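Local coordinates for protein S-adenosylmethionine dependent methyltransferase (Mesorhizobium loti, PDB 3BKW) that probably transfers methyl groups from S-adenosylmethionine to an acceptor that has not been identified, using a Rossmann-like methyltransferase fold, at residues Y172-R178 with H190-T196; L39-G43 with W60-A66; S143-Y149 with R233-L238. One frame throughout, in Å; residues are numbered along the deposited sequence.

In the fold
The frame of the chain is the seven-stranded mixed sheet of class I methyltransferases, in strand order 3-2-1-4-5-7-6. Interaction 3 joins two of its neighbouring strands, 138-145 and 236-242, together with the start of helix 147-150 and the residues leading into 236-242. Interaction 1 touches it, with centres about 11 Å apart: Pro147 packs on Tyr172 and His191, and His191 CE1 comes within 3.3 Å of Pro147 O. Both also meet the second subunit, where Ile148 and Pro234 pack on Tyr172 of the other copy. Interaction 2 lies on the opposite side of the chain's centre, its centre about 32 Å from that of interaction 1 and about 25 Å from that of interaction 3.

Interaction 1: Y172-R178 with H190-T196; sequences YLVEGPR and HHRTVGT. With EDO (1,2-ethanediol), chain D; EDO (1,2-ethanediol), chain C.
Glu175 OE2 takes two firm hydrogen bonds, one from Thr196 OG1 (2.6 Å) on its syn lone pair and one from Thr193 N (2.8 Å), which meets it on the anti side. Glutamate suits this place because its chain runs extended beyond CG and carries the carboxylate to the start of helix 194-203, where its negative charge probably also gains from the helix dipole. Thr193 is the N-cap residue, and its CG2 lies 4.0 Å from Tyr172 CE2. Strands 176-178 and 189-191 form a small two-stranded antiparallel sheet, with Gly176 and His191 as its hydrogen-bonded pair: Gly176 N reaches His191 O at 3.1 Å and His191 N reaches Gly176 O at 2.9 Å. With CG anti to its backbone N (chi1 176°), the His191 ring reaches the loop 172-175, where NE2 donates in the ring plane to Tyr172 O (2.7 Å, 168°). The edge of this imidazole faces the Tyr172 ring, planes 71° apart, while Tyr172 OH bonds to Glu213 of the second subunit. Arg178 lays one guanidinium face against His191 CB, and its NH1 and NH2 grip Val174 O together, NH2 at 3.0 Å.

Interaction 2: L39-G43 with W60-A66; sequences LPEVG and WAHEHGA. With EDO (1,2-ethanediol), chain I.
The loop 39-43 passes the C-terminal end of helix 56-63 with no direct hydrogen bond between the two segments, and the nearest CA atoms are those of Gly43 and Gly65, 4.3 Å apart. A Schellman motif ends the helix: Ala66 N bonds to Ala61 O and Gly65 N to His62 O, with Gly65 as the C-prime residue at positive phi (93°), a conformation glycine adopts easily. The loop leads into strand 46-50, the first strand of the Rossmann-like fold, and Val42, Ala61 and Ala66 pack on its Ile47. Val42 points its branched side chain into the contact, CG1 3.8 Å from Trp60 CZ3 and CG2 3.6 Å from His64 CB. Leu39 and Trp60 extend toward each other from opposite directions, Leu39 CD1 3.6 Å from Trp60 CZ3; the long indole carries its six-membered ring out to where both aliphatic groups meet it. His64 lies over one face of that indole, held there by ND1 donating to Trp60 O (2.8 Å), which also accepts from His64 N on the other face of its carbonyl plane. Glu41 bends back at chi2 (57°) to accept from Gly43 N, and a water donates both to Glu41 OE2 and, at 2.7 Å, to His64 O.

Interaction 3: S143-Y149 with R233-L238; sequences STEHPIY and RPMFLL
Thr144 and Leu237 exchange two backbone hydrogen bonds, Thr144 N to Leu237 O (3.0 Å) and Leu237 N to Thr144 O (2.8 Å), and beyond the strand His146 N donates to Met235 O (2.8 Å, 172°). Leu237 O accepts a second hydrogen bond, from a water that is also bonded to Thr144 OG1; the threonine side chain lies on the same face of the sheet as that of Leu237, and its hydroxyl can hold this water. The imidazole of His146 is occupied at both nitrogens: ND1 accepts in the ring plane from Ile148 N (3.0 Å), capping helix 147-150, and NE2 is hydrogen-bonded to Glu213 of the same chain. With the ring thus fixed, Pro234 CG sits squarely over one face, 3.5 Å from its centroid, in a CH-pi contact suited to the compact, rigid proline ring. Strand 236-242 is the reversed strand of the class I methyltransferase sheet, antiparallel to 138-145 on one side and to 207-213 on the other, while the strands from 91-95 to 138-145 run parallel. On one face Ser143 CB meets Leu238 CD2, and Leu238 packs on helix 32-38; on the other, Leu237 packs on strand 207-213. Farther along, Tyr149, its CG anti to the backbone N (chi1 -176°), lies alongside selenomethionine Met235. Met235 CG stands 4.0 Å from the ring centroid, and the selenium lies farther above the same ring in a Met-aromatic contact. The guanidinium of Arg233 stands 78° to the tyrosine ring, with NE at the ring's edge, and its NH1 forms a salt bridge with Glu230. The carboxylate of Glu145 is paired with Lys189. Pro234 O, by contrast, is buried here without any hydrogen-bond partner, with Tyr149 CB 3.7 Å away.

Interaction 1: Y172-R178 with H190-T196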
loop_
_atom_site.group_PDB
_atom_site.type_symbol
_atom_site.label_atom_id
_atom_site.label_comp_id
_atom_site.label_asym_id
_atom_site.label_seq_id
_atom_site.Cartn_x
_atom_site.Cartn_y
_atom_site.Cartn_z
ATOM N N TYR A 172 5.772 -13.761 -3.245
ATOM C CA TYR A 172 5.429 -12.440 -2.707
ATOM C C TYR A 172 4.528 -12.515 -1.486
ATOM O O TYR A 172 4.674 -11.705 -0.557
ATOM C CB TYR A 172 4.777 -11.580 -3.779
ATOM C CG TYR A 172 4.462 -10.151 -3.364
ATOM C CD1 TYR A 172 5.399 -9.125 -3.541
ATOM C CD2 TYR A 172 3.212 -9.825 -2.836
ATOM C CE1 TYR A 172 5.090 -7.804 -3.196
ATOM C CE2 TYR A 172 2.886 -8.513 -2.490
ATOM C CZ TYR A 172 3.830 -7.500 -2.671
ATOM O OH TYR A 172 3.521 -6.204 -2.324
ATOM N N LEU A 173 3.616 -13.493 -1.462
ATOM C CA LEU A 173 2.689 -13.642 -0.333
ATOM C C LEU A 173 3.189 -14.563 0.777
ATOM O O LEU A 173 2.464 -14.780 1.774
ATOM C CB LEU A 173 1.300 -14.067 -0.819
ATOM C CG LEU A 173 0.477 -13.104 -1.689
ATOM C CD1 LEU A 173 0.335 -11.732 -1.011
ATOM C CD2 LEU A 173 0.993 -12.946 -3.110
ATOM N N VAL A 174 4.414 -15.091 0.632
ATOM C CA VAL A 174 5.006 -15.963 1.646
ATOM C C VAL A 174 5.940 -15.071 2.446
ATOM O O VAL A 174 7.041 -14.764 2.007
ATOM C CB VAL A 174 5.765 -17.153 1.040
ATOM C CG1 VAL A 174 6.276 -18.063 2.154
ATOM C CG2 VAL A 174 4.870 -17.904 0.093
ATOM N N GLU A 175 5.500 -14.658 3.629
ATOM C CA GLU A 175 6.261 -13.734 4.459
ATOM C C GLU A 175 7.244 -14.469 5.321
ATOM O O GLU A 175 7.045 -15.648 5.638
ATOM C CB GLU A 175 5.318 -12.868 5.279
ATOM C CG GLU A 175 4.489 -11.937 4.407
ATOM C CD GLU A 175 3.523 -11.075 5.183
ATOM O OE1 GLU A 175 2.988 -11.522 6.234
ATOM O OE2 GLU A 175 3.286 -9.945 4.735
ATOM N N GLY A 176 8.309 -13.768 5.699
ATOM C CA GLY A 176 9.349 -14.333 6.533
ATOM C C GLY A 176 10.736 -13.857 6.168
ATOM O O GLY A 176 10.911 -13.034 5.271
ATOM N N PRO A 177 11.746 -14.401 6.867
ATOM C CA PRO A 177 13.123 -14.044 6.610
ATOM C C PRO A 177 13.593 -14.399 5.204
ATOM O O PRO A 177 13.216 -15.451 4.681
ATOM C CB PRO A 177 13.915 -14.890 7.619
ATOM C CG PRO A 177 12.976 -15.371 8.582
ATOM C CD PRO A 177 11.636 -15.380 7.968
ATOM N N ARG A 178 14.385 -13.508 4.615
ATOM C CA ARG A 178 15.027 -13.735 3.334
ATOM C C ARG A 178 16.528 -13.633 3.568
ATOM O O ARG A 178 17.004 -12.683 4.207
ATOM C CB ARG A 178 14.590 -12.700 2.312
ATOM C CG ARG A 178 13.121 -12.781 1.911
ATOM C CD ARG A 178 12.832 -14.051 1.166
ATOM N NE ARG A 178 11.576 -14.007 0.421
ATOM C CZ ARG A 178 10.360 -14.279 0.897
ATOM N NH1 ARG A 178 10.153 -14.556 2.187
ATOM N NH2 ARG A 178 9.323 -14.223 0.063
ATOM N N HIS A 190 13.452 -9.116 6.426
ATOM C CA HIS A 190 12.137 -9.675 6.717
ATOM C C HIS A 190 11.147 -9.202 5.706
ATOM O O HIS A 190 10.794 -8.026 5.651
ATOM C CB HIS A 190 11.754 -9.301 8.142
ATOM C CG HIS A 190 12.699 -9.897 9.129
ATOM N ND1 HIS A 190 12.585 -11.195 9.577
ATOM C CD2 HIS A 190 13.870 -9.432 9.618
ATOM C CE1 HIS A 190 13.598 -11.469 10.375
ATOM N NE2 HIS A 190 14.392 -10.415 10.419
ATOM N N HIS A 191 10.721 -10.156 4.876
ATOM C CA HIS A 191 9.783 -9.894 3.826
ATOM C C HIS A 191 8.389 -9.809 4.404
ATOM O O HIS A 191 7.908 -10.760 5.033
ATOM C CB HIS A 191 9.830 -10.968 2.746
ATOM C CG HIS A 191 8.800 -10.771 1.689
ATOM N ND1 HIS A 191 8.811 -9.697 0.818
ATOM C CD2 HIS A 191 7.710 -11.502 1.373
ATOM C CE1 HIS A 191 7.767 -9.791 0.014
ATOM N NE2 HIS A 191 7.082 -10.870 0.331
ATOM N N ARG A 192 7.770 -8.643 4.213
ATOM C CA ARG A 192 6.401 -8.376 4.642
ATOM C C ARG A 192 5.774 -7.600 3.506
ATOM O O ARG A 192 6.404 -6.668 2.982
ATOM C CB ARG A 192 6.364 -7.532 5.917
ATOM C CG ARG A 192 6.741 -8.295 7.184
ATOM C CD ARG A 192 6.777 -7.389 8.411
ATOM N NE ARG A 192 7.996 -6.567 8.487
ATOM C CZ ARG A 192 9.068 -6.785 9.272
ATOM N NH1 ARG A 192 9.121 -7.790 10.147
ATOM N NH2 ARG A 192 10.080 -5.916 9.217
ATOM N N THR A 193 4.528 -7.936 3.170
ATOM C CA THR A 193 3.822 -7.250 2.083
ATOM C C THR A 193 3.484 -5.809 2.518
ATOM O O THR A 193 3.532 -5.483 3.710
ATOM C CB THR A 193 2.521 -8.006 1.713
ATOM O OG1 THR A 193 1.595 -7.924 2.802
ATOM C CG2 THR A 193 2.792 -9.494 1.340
ATOM N N VAL A 194 3.141 -4.952 1.554
ATOM C CA VAL A 194 2.731 -3.566 1.860
ATOM C C VAL A 194 1.535 -3.592 2.833
ATOM O O VAL A 194 1.514 -2.864 3.819
ATOM C CB VAL A 194 2.355 -2.747 0.588
ATOM C CG1 VAL A 194 1.932 -1.311 0.958
ATOM C CG2 VAL A 194 3.511 -2.711 -0.429
ATOM N N GLY A 195 0.540 -4.435 2.557
ATOM C CA GLY A 195 -0.631 -4.549 3.446
ATOM C C GLY A 195 -0.264 -4.930 4.866
ATOM O O GLY A 195 -0.766 -4.336 5.809
ATOM N N THR A 196 0.629 -5.901 5.015
ATOM C CA THR A 196 1.071 -6.322 6.351
ATOM C C THR A 196 1.697 -5.151 7.114
ATOM O O THR A 196 1.390 -4.917 8.268
ATOM C CB THR A 196 2.046 -7.489 6.253
ATOM O OG1 THR A 196 1.341 -8.640 5.754
ATOM C CG2 THR A 196 2.680 -7.815 7.625
HETATM C C1 EDO D . 8.015 -11.561 8.932
HETATM O O1 EDO D . 8.482 -11.167 7.644
HETATM C C2 EDO D . 9.203 -11.658 9.880
HETATM O O2 EDO D . 10.184 -12.598 9.398
HETATM C C1 EDO C . 8.621 -3.506 6.576
HETATM O O1 EDO C . 7.510 -4.081 7.296
HETATM C C2 EDO C . 9.197 -4.479 5.535
HETATM O O2 EDO C . 10.044 -5.462 6.127
#

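Interaction 2: L39-G43 with W60-A66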
loop_
_atom_site.group_PDB
_atom_site.type_symbol
_atom_site.label_atom_id
_atom_site.label_comp_id
_atom_site.label_asym_id
_atom_site.label_seq_id
_atom_site.Cartn_x
_atom_site.Cartn_y
_atom_site.Cartn_z
ATOM N N LEU A 39 8.236 14.418 5.191
ATOM C CA LEU A 39 8.475 14.837 6.559
ATOM C C LEU A 39 7.633 16.038 6.919
ATOM O O LEU A 39 7.279 16.826 6.046
ATOM C CB LEU A 39 9.935 15.262 6.746
ATOM C CG LEU A 39 11.021 14.218 6.518
ATOM C CD1 LEU A 39 12.388 14.933 6.551
ATOM C CD2 LEU A 39 10.911 13.098 7.570
ATOM N N PRO A 40 7.313 16.191 8.213
ATOM C CA PRO A 40 6.689 17.430 8.632
ATOM C C PRO A 40 7.786 18.517 8.649
ATOM O O PRO A 40 8.967 18.192 8.495
ATOM C CB PRO A 40 6.257 17.108 10.061
ATOM C CG PRO A 40 7.309 16.164 10.527
ATOM C CD PRO A 40 7.545 15.293 9.363
ATOM N N GLU A 41 7.407 19.780 8.818
ATOM C CA GLU A 41 8.407 20.823 9.041
ATOM C C GLU A 41 9.197 20.433 10.316
ATOM O O GLU A 41 8.605 20.228 11.368
ATOM C CB GLU A 41 7.732 22.191 9.187
ATOM C CG GLU A 41 8.658 23.315 9.652
ATOM C CD GLU A 41 9.852 23.524 8.749
ATOM O OE1 GLU A 41 9.642 23.701 7.527
ATOM O OE2 GLU A 41 10.985 23.522 9.271
ATOM N N VAL A 42 10.518 20.322 10.199
ATOM C CA VAL A 42 11.361 19.845 11.313
ATOM C C VAL A 42 11.774 20.928 12.301
ATOM O O VAL A 42 12.296 20.605 13.367
ATOM C CB VAL A 42 12.613 19.043 10.827
ATOM C CG1 VAL A 42 12.189 17.799 9.990
ATOM C CG2 VAL A 42 13.611 19.927 10.067
ATOM N N GLY A 43 11.529 22.203 11.967
ATOM C CA GLY A 43 11.892 23.310 12.825
ATOM C C GLY A 43 11.242 23.216 14.194
ATOM O O GLY A 43 10.016 23.088 14.293
ATOM N N TRP A 60 21.296 16.889 9.038
ATOM C CA TRP A 60 20.328 17.611 8.190
ATOM C C TRP A 60 19.217 18.220 9.050
ATOM O O TRP A 60 18.882 19.394 8.896
ATOM C CB TRP A 60 19.740 16.696 7.092
ATOM C CG TRP A 60 18.664 17.362 6.273
ATOM C CD1 TRP A 60 18.844 18.075 5.135
ATOM C CD2 TRP A 60 17.254 17.415 6.566
ATOM N NE1 TRP A 60 17.640 18.556 4.690
ATOM C CE2 TRP A 60 16.650 18.192 5.558
ATOM C CE3 TRP A 60 16.457 16.896 7.589
ATOM C CZ2 TRP A 60 15.265 18.433 5.516
ATOM C CZ3 TRP A 60 15.079 17.134 7.562
ATOM C CH2 TRP A 60 14.501 17.912 6.533
ATOM N N ALA A 61 18.661 17.421 9.955
ATOM C CA ALA A 61 17.567 17.866 10.817
ATOM C C ALA A 61 17.997 19.018 11.715
ATOM O O ALA A 61 17.250 19.997 11.877
ATOM C CB ALA A 61 17.032 16.711 11.650
ATOM N N HIS A 62 19.186 18.899 12.305
ATOM C CA HIS A 62 19.748 19.973 13.125
ATOM C C HIS A 62 19.948 21.247 12.286
ATOM O O HIS A 62 19.526 22.333 12.689
ATOM C CB HIS A 62 21.077 19.559 13.766
ATOM C CG HIS A 62 21.679 20.633 14.623
ATOM N ND1 HIS A 62 21.289 20.846 15.927
ATOM C CD2 HIS A 62 22.593 21.591 14.340
ATOM C CE1 HIS A 62 21.969 21.867 16.424
ATOM N NE2 HIS A 62 22.771 22.334 15.484
ATOM N N GLU A 63 20.552 21.103 11.110
ATOM C CA GLU A 63 20.732 22.248 10.192
ATOM C C GLU A 63 19.412 22.955 9.860
ATOM O O GLU A 63 19.393 24.187 9.710
ATOM C CB GLU A 63 21.397 21.811 8.891
ATOM C CG GLU A 63 22.844 21.425 9.016
ATOM C CD GLU A 63 23.352 20.565 7.850
ATOM O OE1 GLU A 63 22.715 20.537 6.764
ATOM O OE2 GLU A 63 24.410 19.913 8.025
ATOM N N HIS A 64 18.319 22.192 9.786
ATOM C CA HIS A 64 16.985 22.716 9.475
ATOM C C HIS A 64 16.128 23.082 10.696
ATOM O O HIS A 64 14.901 23.207 10.599
ATOM C CB HIS A 64 16.291 21.784 8.473
ATOM C CG HIS A 64 16.929 21.821 7.123
ATOM N ND1 HIS A 64 18.117 21.183 6.839
ATOM C CD2 HIS A 64 16.576 22.479 5.994
ATOM C CE1 HIS A 64 18.459 21.432 5.587
ATOM N NE2 HIS A 64 17.535 22.207 5.048
ATOM N N GLY A 65 16.781 23.260 11.846
ATOM C CA GLY A 65 16.163 23.812 13.028
ATOM C C GLY A 65 15.558 22.898 14.055
ATOM O O GLY A 65 14.845 23.393 14.930
ATOM N N ALA A 66 15.841 21.595 13.991
ATOM C CA ALA A 66 15.337 20.654 14.994
ATOM C C ALA A 66 15.838 21.041 16.386
ATOM O O ALA A 66 17.027 21.350 16.546
ATOM C CB ALA A 66 15.763 19.210 14.662
HETATM C C1 EDO I . 12.206 20.914 5.523
HETATM O O1 EDO I . 13.144 21.974 5.728
HETATM C C2 EDO I . 11.680 20.477 6.886
HETATM O O2 EDO I . 10.981 19.221 6.828
HETATM O O HOH W 1 13.249 24.556 9.022
#

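Interaction 3: S143-Y149 with R233-L238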
loop_
_atom_site.group_PDB
_atom_site.type_symbol
_atom_site.label_atom_id
_atom_site.label_comp_id
_atom_site.label_asym_id
_atom_site.label_seq_id
_atom_site.Cartn_x
_atom_site.Cartn_y
_atom_site.Cartn_z
ATOM N N SER A 143 11.667 4.540 5.444
ATOM C CA SER A 143 11.876 3.816 4.205
ATOM C C SER A 143 12.335 2.414 4.518
ATOM O O SER A 143 13.057 2.180 5.498
ATOM C CB SER A 143 12.897 4.506 3.323
ATOM O OG SER A 143 14.148 4.606 3.976
ATOM N N THR A 144 11.881 1.482 3.692
ATOM C CA THR A 144 12.302 0.090 3.744
ATOM C C THR A 144 12.425 -0.434 2.317
ATOM O O THR A 144 11.913 0.161 1.383
ATOM C CB THR A 144 11.281 -0.822 4.524
ATOM O OG1 THR A 144 9.949 -0.632 3.999
ATOM C CG2 THR A 144 11.271 -0.502 6.032
ATOM N N GLU A 145 13.104 -1.557 2.157
ATOM C CA GLU A 145 13.093 -2.261 0.889
ATOM C C GLU A 145 11.658 -2.678 0.608
ATOM O O GLU A 145 10.927 -3.115 1.495
ATOM C CB GLU A 145 13.979 -3.502 0.901
ATOM C CG GLU A 145 15.447 -3.167 0.778
ATOM C CD GLU A 145 16.374 -4.349 0.775
ATOM O OE1 GLU A 145 15.922 -5.479 0.546
ATOM O OE2 GLU A 145 17.565 -4.119 1.010
ATOM N N HIS A 146 11.254 -2.490 -0.634
ATOM C CA HIS A 146 9.885 -2.801 -1.076
ATOM C C HIS A 146 9.712 -4.326 -1.148
ATOM O O HIS A 146 10.668 -5.027 -1.491
ATOM C CB HIS A 146 9.675 -2.195 -2.470
ATOM C CG HIS A 146 8.249 -2.133 -2.905
ATOM N ND1 HIS A 146 7.546 -3.238 -3.335
ATOM C CD2 HIS A 146 7.407 -1.080 -3.024
ATOM C CE1 HIS A 146 6.321 -2.874 -3.668
ATOM N NE2 HIS A 146 6.210 -1.570 -3.490
ATOM N N PRO A 147 8.512 -4.848 -0.780
ATOM C CA PRO A 147 8.341 -6.300 -0.923
ATOM C C PRO A 147 8.539 -6.888 -2.346
ATOM O O PRO A 147 8.923 -8.044 -2.482
ATOM C CB PRO A 147 6.927 -6.541 -0.342
ATOM C CG PRO A 147 6.267 -5.235 -0.401
ATOM C CD PRO A 147 7.319 -4.214 -0.189
ATOM N N ILE A 148 8.296 -6.110 -3.406
ATOM C CA ILE A 148 8.600 -6.563 -4.775
ATOM C C ILE A 148 10.098 -6.878 -4.900
ATOM O O ILE A 148 10.480 -7.863 -5.507
ATOM C CB ILE A 148 8.195 -5.526 -5.833
ATOM C CG1 ILE A 148 6.675 -5.541 -5.989
ATOM C CG2 ILE A 148 8.887 -5.830 -7.198
ATOM C CD1 ILE A 148 6.125 -4.417 -6.810
ATOM N N TYR A 149 10.926 -6.016 -4.315
ATOM C CA TYR A 149 12.360 -6.182 -4.306
ATOM C C TYR A 149 12.810 -7.327 -3.385
ATOM O O TYR A 149 13.731 -8.081 -3.744
ATOM C CB TYR A 149 13.020 -4.850 -3.915
ATOM C CG TYR A 149 14.522 -4.866 -3.962
ATOM C CD1 TYR A 149 15.213 -4.676 -5.160
ATOM C CD2 TYR A 149 15.265 -5.056 -2.797
ATOM C CE1 TYR A 149 16.622 -4.697 -5.197
ATOM C CE2 TYR A 149 16.662 -5.094 -2.821
ATOM C CZ TYR A 149 17.335 -4.891 -4.023
ATOM O OH TYR A 149 18.716 -4.935 -4.050
ATOM N N ARG A 233 10.551 -1.621 -11.556
ATOM C CA ARG A 233 10.158 -2.161 -10.269
ATOM C C ARG A 233 10.708 -1.281 -9.139
ATOM O O ARG A 233 11.821 -0.793 -9.257
ATOM C CB ARG A 233 10.633 -3.616 -10.120
ATOM C CG ARG A 233 12.153 -3.814 -10.066
ATOM C CD ARG A 233 12.660 -3.951 -8.632
ATOM N NE ARG A 233 14.106 -4.090 -8.632
ATOM C CZ ARG A 233 14.984 -3.096 -8.687
ATOM N NH1 ARG A 233 14.600 -1.838 -8.749
ATOM N NH2 ARG A 233 16.289 -3.382 -8.713
ATOM N N PRO A 234 9.950 -1.142 -8.045
ATOM C CA PRO A 234 10.407 -0.313 -6.943
ATOM C C PRO A 234 11.388 -1.033 -6.026
ATOM O O PRO A 234 11.158 -2.192 -5.661
ATOM C CB PRO A 234 9.116 -0.009 -6.186
ATOM C CG PRO A 234 8.264 -1.182 -6.399
ATOM C CD PRO A 234 8.623 -1.720 -7.766
HETATM N N MSE A 235 12.470 -0.354 -5.661
HETATM C CA MSE A 235 13.397 -0.869 -4.672
HETATM C C MSE A 235 12.907 -0.550 -3.258
HETATM O O MSE A 235 13.188 -1.321 -2.328
HETATM C CB MSE A 235 14.793 -0.280 -4.841
HETATM C CG MSE A 235 15.825 -0.924 -3.964
HETATM SE SE MSE A 235 17.603 -0.367 -4.443
HETATM C CE MSE A 235 17.655 -1.071 -6.221
ATOM N N PHE A 236 12.206 0.582 -3.099
ATOM C CA PHE A 236 11.827 1.075 -1.772
ATOM C C PHE A 236 10.369 1.392 -1.582
ATOM O O PHE A 236 9.680 1.802 -2.514
ATOM C CB PHE A 236 12.609 2.360 -1.449
ATOM C CG PHE A 236 14.090 2.238 -1.624
ATOM C CD1 PHE A 236 14.789 1.333 -0.838
ATOM C CD2 PHE A 236 14.782 3.038 -2.528
ATOM C CE1 PHE A 236 16.180 1.203 -0.967
ATOM C CE2 PHE A 236 16.168 2.915 -2.662
ATOM C CZ PHE A 236 16.856 1.987 -1.879
ATOM N N LEU A 237 9.919 1.176 -0.350
ATOM C CA LEU A 237 8.606 1.575 0.138
ATOM C C LEU A 237 8.847 2.713 1.132
ATOM O O LEU A 237 9.652 2.551 2.065
ATOM C CB LEU A 237 7.894 0.418 0.844
ATOM C CG LEU A 237 6.492 0.725 1.395
ATOM C CD1 LEU A 237 5.495 1.031 0.245
ATOM C CD2 LEU A 237 5.958 -0.406 2.288
ATOM N N LEU A 238 8.156 3.825 0.928
ATOM C CA LEU A 238 8.242 5.007 1.789
ATOM C C LEU A 238 6.882 5.174 2.465
ATOM O O LEU A 238 5.842 5.188 1.781
ATOM C CB LEU A 238 8.603 6.241 0.978
ATOM C CG LEU A 238 9.744 6.103 -0.030
ATOM C CD1 LEU A 238 9.970 7.468 -0.734
ATOM C CD2 LEU A 238 11.044 5.614 0.548
HETATM O O HOH W 2 8.547 1.813 4.448
#